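Local coordinates for periplasmic binding protein (Agrobacterium tumefaciens str. B6, PDB 5L9G) that binds the opine mannopine as a periplasmic binding protein and probably delivers it to an ABC transporter for uptake, at residues 91-100 against 256-267; 123-131 against 237-245. All blocks are in the same frame, centred on the assembly; numbering follows the deposited sequence.

Contact 1 (91-100 against 256-267); sequences GVLEKLDPDI and IVKGAPHRDAAM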
ATOM      1  N   GLY A  91      16.183 -12.087  -6.182  1.00 68.53           N
ATOM      2  CA  GLY A  91      15.960 -12.826  -7.422  1.00 69.63           C
ATOM      3  C   GLY A  91      14.548 -13.359  -7.566  1.00 71.32           C
ATOM      4  O   GLY A  91      14.340 -14.416  -8.167  1.00 71.96           O
ATOM      5  N   VAL A  92      13.564 -12.624  -7.027  1.00 64.77           N
ATOM      6  CA  VAL A  92      12.150 -13.021  -7.041  1.00 62.81           C
ATOM      7  C   VAL A  92      11.411 -12.486  -8.286  1.00 65.37           C
ATOM      8  O   VAL A  92      10.367 -13.025  -8.659  1.00 62.70           O
ATOM      9  CB  VAL A  92      11.471 -12.614  -5.695  1.00 64.99           C
ATOM     10  CG1 VAL A  92       9.980 -12.961  -5.656  1.00 62.62           C
ATOM     11  CG2 VAL A  92      12.192 -13.270  -4.526  1.00 66.53           C
ATOM     12  N   LEU A  93      11.979 -11.469  -8.955  1.00 63.34           N
ATOM     13  CA  LEU A  93      11.293 -10.814 -10.069  1.00 61.41           C
ATOM     14  C   LEU A  93      11.913 -11.015 -11.441  1.00 67.15           C
ATOM     15  O   LEU A  93      13.135 -10.961 -11.588  1.00 69.16           O
ATOM     16  CB  LEU A  93      11.171  -9.296  -9.772  1.00 58.18           C
ATOM     17  CG  LEU A  93      10.544  -8.883  -8.423  1.00 58.56           C
ATOM     18  CD1 LEU A  93      10.409  -7.365  -8.323  1.00 57.34           C
ATOM     19  CD2 LEU A  93       9.143  -9.540  -8.211  1.00 55.53           C
ATOM     20  N   GLU A  94      11.056 -11.214 -12.457  1.00 61.77           N
ATOM     21  CA  GLU A  94      11.459 -11.290 -13.856  1.00 63.68           C
ATOM     22  C   GLU A  94      11.715  -9.860 -14.323  1.00 67.52           C
ATOM     23  O   GLU A  94      11.007  -8.947 -13.878  1.00 64.42           O
ATOM     24  CB  GLU A  94      10.328 -11.852 -14.725  1.00 64.49           C
ATOM     25  CG  GLU A  94      10.212 -13.365 -14.733  1.00 78.26           C
ATOM     26  CD  GLU A  94      11.285 -14.170 -15.447  1.00 92.51           C
ATOM     27  OE1 GLU A  94      11.311 -15.404 -15.245  1.00 94.84           O
ATOM     28  OE2 GLU A  94      12.090 -13.584 -16.209  1.00 77.43           O
ATOM     29  N   LYS A  95      12.695  -9.661 -15.226  1.00 66.08           N
ATOM     30  CA  LYS A  95      12.926  -8.341 -15.817  1.00 65.59           C
ATOM     31  C   LYS A  95      11.823  -8.169 -16.868  1.00 70.48           C
ATOM     32  O   LYS A  95      11.544  -9.111 -17.621  1.00 70.39           O
ATOM     33  CB  LYS A  95      14.327  -8.236 -16.466  1.00 70.25           C
ATOM     34  CG  LYS A  95      15.300  -7.376 -15.671  1.00 83.83           C
ATOM     35  CD  LYS A  95      16.045  -8.200 -14.626  1.00 88.00           C
ATOM     36  CE  LYS A  95      16.894  -7.368 -13.702  1.00 81.59           C
ATOM     37  NZ  LYS A  95      17.204  -8.112 -12.454  1.00 82.32           N
ATOM     38  N   LEU A  96      11.148  -7.020 -16.876  1.00 65.84           N
ATOM     39  CA  LEU A  96      10.054  -6.782 -17.822  1.00 65.47           C
ATOM     40  C   LEU A  96      10.561  -6.381 -19.208  1.00 74.07           C
ATOM     41  O   LEU A  96      11.668  -5.841 -19.320  1.00 74.20           O
ATOM     42  CB  LEU A  96       9.080  -5.725 -17.261  1.00 62.58           C
ATOM     43  CG  LEU A  96       8.369  -6.105 -15.950  1.00 65.33           C
ATOM     44  CD1 LEU A  96       7.573  -4.945 -15.402  1.00 63.71           C
ATOM     45  CD2 LEU A  96       7.432  -7.299 -16.137  1.00 67.61           C
ATOM     46  N   ASP A  97       9.748  -6.637 -20.263  1.00 73.67           N
ATOM     47  CA  ASP A  97      10.059  -6.273 -21.653  1.00 77.00           C
ATOM     48  C   ASP A  97      10.331  -4.756 -21.735  1.00 83.31           C
ATOM     49  O   ASP A  97       9.751  -4.002 -20.943  1.00 78.94           O
ATOM     50  CB  ASP A  97       8.929  -6.690 -22.613  1.00 79.09           C
ATOM     51  CG  ASP A  97       8.866  -8.178 -22.949  1.00 89.35           C
ATOM     52  OD1 ASP A  97       9.770  -8.931 -22.513  1.00 89.76           O
ATOM     53  OD2 ASP A  97       7.912  -8.590 -23.647  1.00 95.39           O
ATOM     54  N   PRO A  98      11.248  -4.306 -22.627  1.00 85.52           N
ATOM     55  CA  PRO A  98      11.643  -2.886 -22.634  1.00 85.85           C
ATOM     56  C   PRO A  98      10.531  -1.830 -22.670  1.00 88.49           C
ATOM     57  O   PRO A  98      10.551  -0.924 -21.825  1.00 87.67           O
ATOM     58  CB  PRO A  98      12.539  -2.775 -23.868  1.00 91.12           C
ATOM     59  CG  PRO A  98      13.110  -4.124 -24.040  1.00 97.39           C
ATOM     60  CD  PRO A  98      12.059  -5.087 -23.590  1.00 91.12           C
ATOM     61  N   ASP A  99       9.598  -1.906 -23.638  1.00 84.00           N
ATOM     62  CA  ASP A  99       8.577  -0.865 -23.759  1.00 81.57           C
ATOM     63  C   ASP A  99       7.182  -1.322 -23.285  1.00 79.21           C
ATOM     64  O   ASP A  99       6.180  -1.022 -23.940  1.00 78.51           O
ATOM     65  CB  ASP A  99       8.550  -0.293 -25.200  1.00 86.50           C
ATOM     66  CG  ASP A  99       9.798   0.484 -25.625  1.00101.98           C
ATOM     67  OD1 ASP A  99      10.411   1.159 -24.760  1.00101.67           O
ATOM     68  OD2 ASP A  99      10.132   0.458 -26.831  1.00111.85           O
ATOM     69  N   ILE A 100       7.122  -2.000 -22.118  1.00 71.30           N
ATOM     70  CA  ILE A 100       5.873  -2.502 -21.512  1.00 67.73           C
ATOM     71  C   ILE A 100       4.876  -1.335 -21.261  1.00 67.44           C
ATOM     72  O   ILE A 100       3.668  -1.506 -21.425  1.00 66.49           O
ATOM     73  CB  ILE A 100       6.148  -3.406 -20.274  1.00 69.64           C
ATOM     74  CG1 ILE A 100       4.873  -4.143 -19.807  1.00 68.50           C
ATOM     75  CG2 ILE A 100       6.840  -2.654 -19.130  1.00 70.05           C
ATOM     76  CD1 ILE A 100       5.092  -5.567 -19.318  1.00 72.60           C
ATOM     77  N   ILE A 256       6.400  -9.568 -12.389  1.00 51.68           N
ATOM     78  CA  ILE A 256       6.236 -10.956 -12.828  1.00 52.88           C
ATOM     79  C   ILE A 256       7.238 -11.795 -12.046  1.00 58.19           C
ATOM     80  O   ILE A 256       8.395 -11.408 -11.923  1.00 59.40           O
ATOM     81  CB  ILE A 256       6.298 -11.094 -14.372  1.00 57.50           C
ATOM     82  CG1 ILE A 256       5.022 -10.451 -14.986  1.00 57.71           C
ATOM     83  CG2 ILE A 256       6.447 -12.574 -14.804  1.00 57.71           C
ATOM     84  CD1 ILE A 256       5.041 -10.236 -16.489  1.00 71.12           C
ATOM     85  N   VAL A 257       6.761 -12.887 -11.437  1.00 54.91           N
ATOM     86  CA  VAL A 257       7.570 -13.778 -10.601  1.00 56.22           C
ATOM     87  C   VAL A 257       8.637 -14.496 -11.442  1.00 62.80           C
ATOM     88  O   VAL A 257       8.334 -14.975 -12.539  1.00 62.03           O
ATOM     89  CB  VAL A 257       6.687 -14.762  -9.777  1.00 59.74           C
ATOM     90  CG1 VAL A 257       7.530 -15.594  -8.808  1.00 61.08           C
ATOM     91  CG2 VAL A 257       5.599 -14.011  -9.010  1.00 57.02           C
ATOM     92  N   LYS A 258       9.897 -14.520 -10.944  1.00 60.69           N
ATOM     93  CA  LYS A 258      11.013 -15.210 -11.604  1.00 63.15           C
ATOM     94  C   LYS A 258      10.634 -16.683 -11.768  1.00 68.60           C
ATOM     95  O   LYS A 258      10.305 -17.347 -10.785  1.00 66.48           O
ATOM     96  CB  LYS A 258      12.300 -15.068 -10.778  1.00 66.14           C
ATOM     97  CG  LYS A 258      13.559 -15.543 -11.510  1.00 73.79           C
ATOM     98  CD  LYS A 258      14.391 -14.367 -11.994  1.00 84.66           C
ATOM     99  CE  LYS A 258      15.345 -14.752 -13.094  1.00104.11           C
ATOM    100  NZ  LYS A 258      16.116 -13.578 -13.574  1.00114.79           N
ATOM    101  N   GLY A 259      10.650 -17.159 -13.010  1.00 69.46           N
ATOM    102  CA  GLY A 259      10.289 -18.529 -13.344  1.00 70.90           C
ATOM    103  C   GLY A 259       8.793 -18.736 -13.473  1.00 72.82           C
ATOM    104  O   GLY A 259       8.330 -19.883 -13.410  1.00 73.08           O
ATOM    105  N   ALA A 260       8.021 -17.623 -13.672  1.00 66.81           N
ATOM    106  CA  ALA A 260       6.558 -17.639 -13.845  1.00 63.70           C
ATOM    107  C   ALA A 260       6.196 -18.688 -14.914  1.00 68.47           C
ATOM    108  O   ALA A 260       6.798 -18.672 -15.993  1.00 68.54           O
ATOM    109  CB  ALA A 260       6.051 -16.278 -14.282  1.00 61.26           C
ATOM    110  N   PRO A 261       5.243 -19.613 -14.638  1.00 66.67           N
ATOM    111  CA  PRO A 261       4.931 -20.660 -15.638  1.00 68.29           C
ATOM    112  C   PRO A 261       4.347 -20.152 -16.958  1.00 71.33           C
ATOM    113  O   PRO A 261       4.535 -20.784 -17.997  1.00 71.59           O
ATOM    114  CB  PRO A 261       3.965 -21.597 -14.899  1.00 69.40           C
ATOM    115  CG  PRO A 261       3.418 -20.780 -13.776  1.00 70.63           C
ATOM    116  CD  PRO A 261       4.454 -19.786 -13.398  1.00 66.03           C
ATOM    117  N   HIS A 262       3.648 -19.013 -16.917  1.00 67.01           N
ATOM    118  CA  HIS A 262       3.021 -18.403 -18.091  1.00 67.93           C
ATOM    119  C   HIS A 262       3.603 -17.011 -18.283  1.00 69.53           C
ATOM    120  O   HIS A 262       2.861 -16.056 -18.522  1.00 66.53           O
ATOM    121  CB  HIS A 262       1.489 -18.349 -17.914  1.00 67.43           C
ATOM    122  CG  HIS A 262       0.898 -19.610 -17.368  1.00 71.64           C
ATOM    123  ND1 HIS A 262       0.656 -20.701 -18.179  1.00 75.68           N
ATOM    124  CD2 HIS A 262       0.533 -19.917 -16.101  1.00 71.94           C
ATOM    125  CE1 HIS A 262       0.138 -21.629 -17.390  1.00 74.78           C
ATOM    126  NE2 HIS A 262       0.039 -21.203 -16.133  1.00 73.16           N
ATOM    127  N   ARG A 263       4.948 -16.913 -18.174  1.00 67.68           N
ATOM    128  CA  ARG A 263       5.740 -15.681 -18.253  1.00 66.72           C
ATOM    129  C   ARG A 263       5.381 -14.775 -19.446  1.00 70.34           C
ATOM    130  O   ARG A 263       5.093 -13.599 -19.235  1.00 67.74           O
ATOM    131  CB  ARG A 263       7.245 -16.026 -18.241  1.00 69.09           C
ATOM    132  CG  ARG A 263       8.184 -14.822 -18.160  1.00 78.25           C
ATOM    133  CD  ARG A 263       9.497 -15.150 -18.848  1.00 89.65           C
ATOM    134  NE  ARG A 263      10.249 -13.962 -19.260  1.00100.02           N
ATOM    135  CZ  ARG A 263      10.008 -13.249 -20.359  1.00115.59           C
ATOM    136  NH1 ARG A 263      10.758 -12.196 -20.651  1.00106.90           N
ATOM    137  NH2 ARG A 263       8.999 -13.571 -21.160  1.00101.20           N
ATOM    138  N   ASP A 264       5.363 -15.325 -20.681  1.00 69.24           N
ATOM    139  CA  ASP A 264       5.087 -14.558 -21.903  1.00 70.22           C
ATOM    140  C   ASP A 264       3.640 -14.025 -21.978  1.00 70.31           C
ATOM    141  O   ASP A 264       3.451 -12.836 -22.265  1.00 68.50           O
ATOM    142  CB  ASP A 264       5.480 -15.370 -23.146  1.00 76.35           C
ATOM    143  CG  ASP A 264       6.828 -16.039 -22.969  1.00 95.61           C
ATOM    144  OD1 ASP A 264       7.855 -15.327 -23.006  1.00 97.11           O
ATOM    145  OD2 ASP A 264       6.851 -17.252 -22.665  1.00106.29           O
ATOM    146  N   ALA A 265       2.632 -14.862 -21.657  1.00 65.61           N
ATOM    147  CA  ALA A 265       1.226 -14.444 -21.632  1.00 63.46           C
ATOM    148  C   ALA A 265       1.015 -13.365 -20.539  1.00 63.65           C
ATOM    149  O   ALA A 265       0.286 -12.385 -20.753  1.00 61.51           O
ATOM    150  CB  ALA A 265       0.326 -15.644 -21.371  1.00 64.08           C
ATOM    151  N   ALA A 266       1.693 -13.533 -19.383  1.00 59.85           N
ATOM    152  CA  ALA A 266       1.646 -12.585 -18.266  1.00 57.80           C
ATOM    153  C   ALA A 266       2.185 -11.206 -18.687  1.00 59.93           C
ATOM    154  O   ALA A 266       1.604 -10.192 -18.311  1.00 56.83           O
ATOM    155  CB  ALA A 266       2.435 -13.122 -17.082  1.00 58.63           C
ATOM    156  N   MET A 267       3.264 -11.172 -19.501  1.00 59.49           N
ATOM    157  CA  MET A 267       3.853  -9.934 -20.020  1.00 59.54           C
ATOM    158  C   MET A 267       2.816  -9.165 -20.873  1.00 63.34           C
ATOM    159  O   MET A 267       2.629  -7.962 -20.661  1.00 62.38           O
ATOM    160  CB  MET A 267       5.145 -10.238 -20.815  1.00 64.79           C
ATOM    161  CG  MET A 267       6.112  -9.087 -20.871  1.00 68.32           C
ATOM    162  SD  MET A 267       7.017  -8.788 -19.325  1.00 70.82           S
ATOM    163  CE  MET A 267       8.309  -9.983 -19.468  1.00 70.69           C
TER
HETATM  164  O   HOH W   1       8.663  -7.923 -13.077  1.00 46.22           O
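E94 reaches across to the 256-267 segment with both its backbone and its carboxylate. Its N donates to I256 O at 2.7 Å, nearly straight, and K258 N donates to V92 O at 2.8 Å. These two bonds flank the single bridge between L93 and V257. E94 CG rests against V257 O. Beyond it the chain bends at chi2 (-71°), which turns the carboxylate so that OE1 meets G259 N, 2.9 Å away, in the turn 257-260. The bond meets OE1 on its anti side. OE2 makes a salt bridge to R263, lying at the guanidinium edge 3.6 Å from NE, with the two planes 84° apart. A water joins E94 O to I256 N.

The tight apolar part lies around M267. Its chain bends at chi2 (75°), and SD comes to 3.5 Å from L96 CD2. The further bend at chi3 turns CE toward D97 OD1. I100 CD1 touches the same sulfur, and I256 CD1 packs on L96 CD2. D97 N gives SD a weak hydrogen bond.

The solvent side is looser. The salt bridge from D97 OD1 to R263 NH1 is long, 3.9 Å, while R263 NH2 also pairs with D264. K258 runs its aliphatic chain past G91 O.

L93 and V257 pack on I77 of strand 76-80, V92 and V257 on helix 61-69, and L96 and I100 on L270 of helix 263-273.

Contact 2 (123-131 against 237-245); sequences TLIAWNKKT and GANFAYTFN
W127 and A241 exchange two backbone hydrogen bonds: W127 N to A241 O at 2.8 Å and A241 N to W127 O at 3.0 Å. Past the strand end, K129 N donates to N239 O, also at 2.8 Å. N128 is the N-cap of helix 129-132, and its OD1 accepts from K130 N at 2.9 Å. Its ND2 is held by V220 O. Toward the other end the pairing slackens, and T243 N reaches I125 O at 3.3 Å. A water there accepts from I125 N and donates to T243 O and N245 O. T243 OG1 takes N245 N in an ST turn, where the chain turns a corner.

Strands 123-128 and 240-244 thus form an antiparallel ladder, their directions 157° apart. They belong to the large mixed sheet of this solute-binding protein. Strand 222-226 bonds to L124 and A126 of strand 115-128, and D221 just before it bonds to N128.

Packing differs on the two faces. On one, W127 CG sits between the backbone N and the carbonyl carbon (chi1 76°), which lays the indole over A241, whose CB sits over the six-membered ring, 3.8 Å from its centroid. W127 NE1 bonds to G133 O. On the other face, N128 CA lies almost centrally over the F240 ring, and the N128 amide is tilted 29° from the ring plane. A126 CB meets Y242 CB. L124 CD2 touches Y242 CD2 and makes a CH-pi contact over the F244 ring, toward its rim. Helix 227-235 covers this side: V230 touches L124, A126 and Y242, and Q231 bonds to Y242 OH.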
ATOM      1  N   THR A 123      -1.245   5.658   3.358  1.00 30.80           N
ATOM      2  CA  THR A 123      -1.213   4.937   4.632  1.00 29.09           C
ATOM      3  C   THR A 123      -1.512   6.067   5.615  1.00 31.94           C
ATOM      4  O   THR A 123      -0.678   6.958   5.794  1.00 30.54           O
ATOM      5  CB  THR A 123       0.139   4.285   4.858  1.00 33.33           C
ATOM      6  OG1 THR A 123       0.359   3.326   3.820  1.00 30.41           O
ATOM      7  CG2 THR A 123       0.220   3.606   6.199  1.00 33.18           C
ATOM      8  N   LEU A 124      -2.734   6.089   6.161  1.00 29.98           N
ATOM      9  CA  LEU A 124      -3.215   7.231   6.928  1.00 28.11           C
ATOM     10  C   LEU A 124      -3.841   6.872   8.273  1.00 31.37           C
ATOM     11  O   LEU A 124      -4.072   5.701   8.552  1.00 29.77           O
ATOM     12  CB  LEU A 124      -4.219   8.057   6.036  1.00 27.55           C
ATOM     13  CG  LEU A 124      -5.395   7.283   5.376  1.00 30.44           C
ATOM     14  CD1 LEU A 124      -6.423   6.795   6.421  1.00 31.07           C
ATOM     15  CD2 LEU A 124      -6.129   8.178   4.375  1.00 31.27           C
ATOM     16  N   ILE A 125      -4.167   7.908   9.071  1.00 28.06           N
ATOM     17  CA  ILE A 125      -4.782   7.799  10.400  1.00 26.96           C
ATOM     18  C   ILE A 125      -6.293   7.880  10.275  1.00 30.48           C
ATOM     19  O   ILE A 125      -6.803   8.864   9.754  1.00 29.60           O
ATOM     20  CB  ILE A 125      -4.277   8.968  11.315  1.00 30.60           C
ATOM     21  CG1 ILE A 125      -2.758   8.914  11.498  1.00 31.80           C
ATOM     22  CG2 ILE A 125      -5.007   9.009  12.699  1.00 31.23           C
ATOM     23  CD1 ILE A 125      -2.139  10.310  11.860  1.00 34.40           C
ATOM     24  N   ALA A 126      -6.998   6.920  10.862  1.00 26.07           N
ATOM     25  CA  ALA A 126      -8.465   6.929  10.948  1.00 26.79           C
ATOM     26  C   ALA A 126      -8.817   6.734  12.412  1.00 30.14           C
ATOM     27  O   ALA A 126      -8.095   6.029  13.126  1.00 29.72           O
ATOM     28  CB  ALA A 126      -9.068   5.787  10.125  1.00 27.12           C
ATOM     29  N   TRP A 127      -9.915   7.346  12.862  1.00 28.40           N
ATOM     30  CA  TRP A 127     -10.326   7.198  14.250  1.00 28.60           C
ATOM     31  C   TRP A 127     -11.806   6.961  14.384  1.00 30.92           C
ATOM     32  O   TRP A 127     -12.606   7.335  13.509  1.00 28.85           O
ATOM     33  CB  TRP A 127      -9.874   8.385  15.107  1.00 28.37           C
ATOM     34  CG  TRP A 127     -10.690   9.631  14.900  1.00 29.54           C
ATOM     35  CD1 TRP A 127     -11.847   9.976  15.540  1.00 32.18           C
ATOM     36  CD2 TRP A 127     -10.438  10.670  13.933  1.00 30.43           C
ATOM     37  NE1 TRP A 127     -12.314  11.184  15.054  1.00 32.41           N
ATOM     38  CE2 TRP A 127     -11.455  11.640  14.084  1.00 34.58           C
ATOM     39  CE3 TRP A 127      -9.414  10.902  12.994  1.00 32.17           C
ATOM     40  CZ2 TRP A 127     -11.486  12.823  13.321  1.00 35.61           C
ATOM     41  CZ3 TRP A 127      -9.440  12.074  12.244  1.00 34.84           C
ATOM     42  CH2 TRP A 127     -10.471  13.013  12.399  1.00 35.88           C
ATOM     43  N   ASN A 128     -12.160   6.364  15.520  1.00 28.55           N
ATOM     44  CA  ASN A 128     -13.509   5.995  15.857  1.00 27.77           C
ATOM     45  C   ASN A 128     -14.239   7.222  16.383  1.00 29.66           C
ATOM     46  O   ASN A 128     -13.875   7.753  17.449  1.00 29.23           O
ATOM     47  CB  ASN A 128     -13.441   4.907  16.945  1.00 30.87           C
ATOM     48  CG  ASN A 128     -14.736   4.214  17.195  1.00 34.34           C
ATOM     49  OD1 ASN A 128     -15.823   4.785  17.035  1.00 32.27           O
ATOM     50  ND2 ASN A 128     -14.639   2.951  17.587  1.00 28.99           N
ATOM     51  N   LYS A 129     -15.291   7.664  15.652  1.00 28.66           N
ATOM     52  CA  LYS A 129     -16.082   8.827  16.093  1.00 28.83           C
ATOM     53  C   LYS A 129     -16.932   8.558  17.354  1.00 33.60           C
ATOM     54  O   LYS A 129     -17.262   9.491  18.093  1.00 33.46           O
ATOM     55  CB  LYS A 129     -16.942   9.390  14.943  1.00 30.42           C
ATOM     56  CG  LYS A 129     -16.096   9.968  13.803  1.00 34.04           C
ATOM     57  CD  LYS A 129     -16.932  10.265  12.547  1.00 41.78           C
ATOM     58  CE  LYS A 129     -17.855  11.436  12.707  1.00 47.51           C
ATOM     59  NZ  LYS A 129     -18.852  11.470  11.609  1.00 48.12           N
ATOM     60  N   LYS A 130     -17.255   7.275  17.634  1.00 28.10           N
ATOM     61  CA  LYS A 130     -17.965   6.946  18.865  1.00 29.96           C
ATOM     62  C   LYS A 130     -17.009   7.244  20.053  1.00 34.60           C
ATOM     63  O   LYS A 130     -17.425   7.821  21.051  1.00 33.25           O
ATOM     64  CB  LYS A 130     -18.410   5.478  18.883  1.00 32.73           C
ATOM     65  CG  LYS A 130     -19.216   5.129  20.135  1.00 39.24           C
ATOM     66  CD  LYS A 130     -19.278   3.632  20.401  1.00 51.27           C
ATOM     67  CE  LYS A 130     -19.458   3.317  21.877  1.00 56.32           C
ATOM     68  NZ  LYS A 130     -20.607   4.062  22.481  1.00 54.89           N
ATOM     69  N   THR A 131     -15.704   6.935  19.880  1.00 30.85           N
ATOM     70  CA  THR A 131     -14.733   7.155  20.957  1.00 31.45           C
ATOM     71  C   THR A 131     -14.382   8.630  21.191  1.00 32.65           C
ATOM     72  O   THR A 131     -14.372   9.059  22.338  1.00 34.70           O
ATOM     73  CB  THR A 131     -13.460   6.310  20.707  1.00 31.44           C
ATOM     74  OG1 THR A 131     -13.870   4.997  20.321  1.00 33.95           O
ATOM     75  CG2 THR A 131     -12.535   6.264  21.946  1.00 32.41           C
ATOM     76  N   GLY A 237     -21.005   1.947   6.432  1.00 30.40           N
ATOM     77  CA  GLY A 237     -21.629   2.402   7.667  1.00 31.38           C
ATOM     78  C   GLY A 237     -20.735   2.613   8.876  1.00 33.59           C
ATOM     79  O   GLY A 237     -21.261   2.978   9.930  1.00 33.12           O
ATOM     80  N   ALA A 238     -19.390   2.417   8.763  1.00 28.91           N
ATOM     81  CA  ALA A 238     -18.509   2.625   9.924  1.00 27.80           C
ATOM     82  C   ALA A 238     -18.534   4.095  10.382  1.00 30.96           C
ATOM     83  O   ALA A 238     -18.485   4.995   9.552  1.00 31.16           O
ATOM     84  CB  ALA A 238     -17.082   2.211   9.591  1.00 27.44           C
ATOM     85  N   ASN A 239     -18.639   4.318  11.699  1.00 30.17           N
ATOM     86  CA  ASN A 239     -18.681   5.649  12.285  1.00 31.48           C
ATOM     87  C   ASN A 239     -17.246   6.101  12.599  1.00 33.65           C
ATOM     88  O   ASN A 239     -16.869   6.290  13.775  1.00 32.04           O
ATOM     89  CB  ASN A 239     -19.575   5.678  13.546  1.00 36.69           C
ATOM     90  CG  ASN A 239     -19.836   7.070  14.061  1.00 46.94           C
ATOM     91  OD1 ASN A 239     -19.648   8.058  13.357  1.00 41.64           O
ATOM     92  ND2 ASN A 239     -20.212   7.188  15.325  1.00 47.27           N
ATOM     93  N   PHE A 240     -16.442   6.230  11.518  1.00 29.68           N
ATOM     94  CA  PHE A 240     -15.057   6.646  11.582  1.00 28.18           C
ATOM     95  C   PHE A 240     -14.820   7.861  10.732  1.00 32.59           C
ATOM     96  O   PHE A 240     -15.602   8.178   9.825  1.00 32.07           O
ATOM     97  CB  PHE A 240     -14.124   5.513  11.110  1.00 27.69           C
ATOM     98  CG  PHE A 240     -13.711   4.543  12.195  1.00 27.98           C
ATOM     99  CD1 PHE A 240     -14.667   3.814  12.908  1.00 28.56           C
ATOM    100  CD2 PHE A 240     -12.366   4.325  12.479  1.00 28.97           C
ATOM    101  CE1 PHE A 240     -14.281   2.903  13.903  1.00 30.76           C
ATOM    102  CE2 PHE A 240     -11.983   3.409  13.474  1.00 31.76           C
ATOM    103  CZ  PHE A 240     -12.943   2.695  14.171  1.00 30.13           C
ATOM    104  N   ALA A 241     -13.727   8.541  11.026  1.00 29.17           N
ATOM    105  CA  ALA A 241     -13.278   9.697  10.259  1.00 29.09           C
ATOM    106  C   ALA A 241     -11.808   9.482  10.015  1.00 30.57           C
ATOM    107  O   ALA A 241     -11.192   8.627  10.661  1.00 28.86           O
ATOM    108  CB  ALA A 241     -13.503  10.988  11.028  1.00 30.19           C
ATOM    109  N   TYR A 242     -11.247  10.217   9.060  1.00 28.26           N
ATOM    110  CA  TYR A 242      -9.822  10.098   8.768  1.00 28.11           C
ATOM    111  C   TYR A 242      -9.286  11.390   8.226  1.00 31.53           C
ATOM    112  O   TYR A 242     -10.057  12.288   7.897  1.00 30.20           O
ATOM    113  CB  TYR A 242      -9.531   8.914   7.824  1.00 28.67           C
ATOM    114  CG  TYR A 242     -10.071   9.070   6.411  1.00 30.92           C
ATOM    115  CD1 TYR A 242     -11.354   8.651   6.087  1.00 33.04           C
ATOM    116  CD2 TYR A 242      -9.262   9.551   5.384  1.00 31.89           C
ATOM    117  CE1 TYR A 242     -11.825   8.700   4.771  1.00 35.29           C
ATOM    118  CE2 TYR A 242      -9.719   9.609   4.060  1.00 33.60           C
ATOM    119  CZ  TYR A 242     -11.004   9.178   3.755  1.00 40.27           C
ATOM    120  OH  TYR A 242     -11.470   9.235   2.450  1.00 36.16           O
ATOM    121  N   THR A 243      -7.965  11.487   8.151  1.00 29.69           N
ATOM    122  CA  THR A 243      -7.265  12.657   7.621  1.00 29.71           C
ATOM    123  C   THR A 243      -6.103  12.179   6.747  1.00 32.59           C
ATOM    124  O   THR A 243      -5.575  11.086   6.957  1.00 31.68           O
ATOM    125  CB  THR A 243      -6.748  13.553   8.787  1.00 34.86           C
ATOM    126  OG1 THR A 243      -6.036  14.645   8.241  1.00 36.43           O
ATOM    127  CG2 THR A 243      -5.805  12.811   9.749  1.00 34.70           C
ATOM    128  N   PHE A 244      -5.664  13.026   5.813  1.00 30.42           N
ATOM    129  CA  PHE A 244      -4.462  12.733   5.025  1.00 30.58           C
ATOM    130  C   PHE A 244      -3.241  13.377   5.714  1.00 33.55           C
ATOM    131  O   PHE A 244      -2.117  13.201   5.227  1.00 33.00           O
ATOM    132  CB  PHE A 244      -4.591  13.272   3.586  1.00 32.91           C
ATOM    133  CG  PHE A 244      -5.481  12.418   2.706  1.00 33.18           C
ATOM    134  CD1 PHE A 244      -4.970  11.311   2.036  1.00 35.33           C
ATOM    135  CD2 PHE A 244      -6.822  12.738   2.529  1.00 33.16           C
ATOM    136  CE1 PHE A 244      -5.797  10.522   1.214  1.00 34.10           C
ATOM    137  CE2 PHE A 244      -7.645  11.950   1.716  1.00 34.54           C
ATOM    138  CZ  PHE A 244      -7.131  10.848   1.065  1.00 32.32           C
ATOM    139  N   ASN A 245      -3.454  14.152   6.824  1.00 31.55           N
ATOM    140  CA  ASN A 245      -2.323  14.785   7.526  1.00 32.07           C
ATOM    141  C   ASN A 245      -1.360  13.712   8.043  1.00 32.65           C
ATOM    142  O   ASN A 245      -1.810  12.756   8.684  1.00 31.07           O
ATOM    143  CB  ASN A 245      -2.798  15.653   8.696  1.00 34.73           C
ATOM    144  CG  ASN A 245      -1.679  16.504   9.244  1.00 53.69           C
ATOM    145  OD1 ASN A 245      -1.085  17.321   8.524  1.00 50.74           O
ATOM    146  ND2 ASN A 245      -1.281  16.240  10.482  1.00 47.53           N
TER
HETATM  147  O   HOH W   2      -3.069  10.349   8.023  1.00 29.58           O

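In the fold
Contacts 1 and 2 lie on opposite sides of the chain's centre, with contact centres about 39 Å apart. Both use the chain that includes strand 240-256: contact 2 pairs its beginning, whereas contact 1 starts at its last residue and runs into helix 263-273. Along the sequence, contact 2 is nested within the loop closed by contact 1. Both are partly buried. Contact 2 is a regular sheet ladder with aromatic rings on its two faces. Contact 1 joins mostly irregular chain through one bridge, a sulfur-centred apolar patch and carboxylate-arginine pairs nearer the surface. The side chains of L93 and L124 stand about 9 and 10 Å from the bound mannopine.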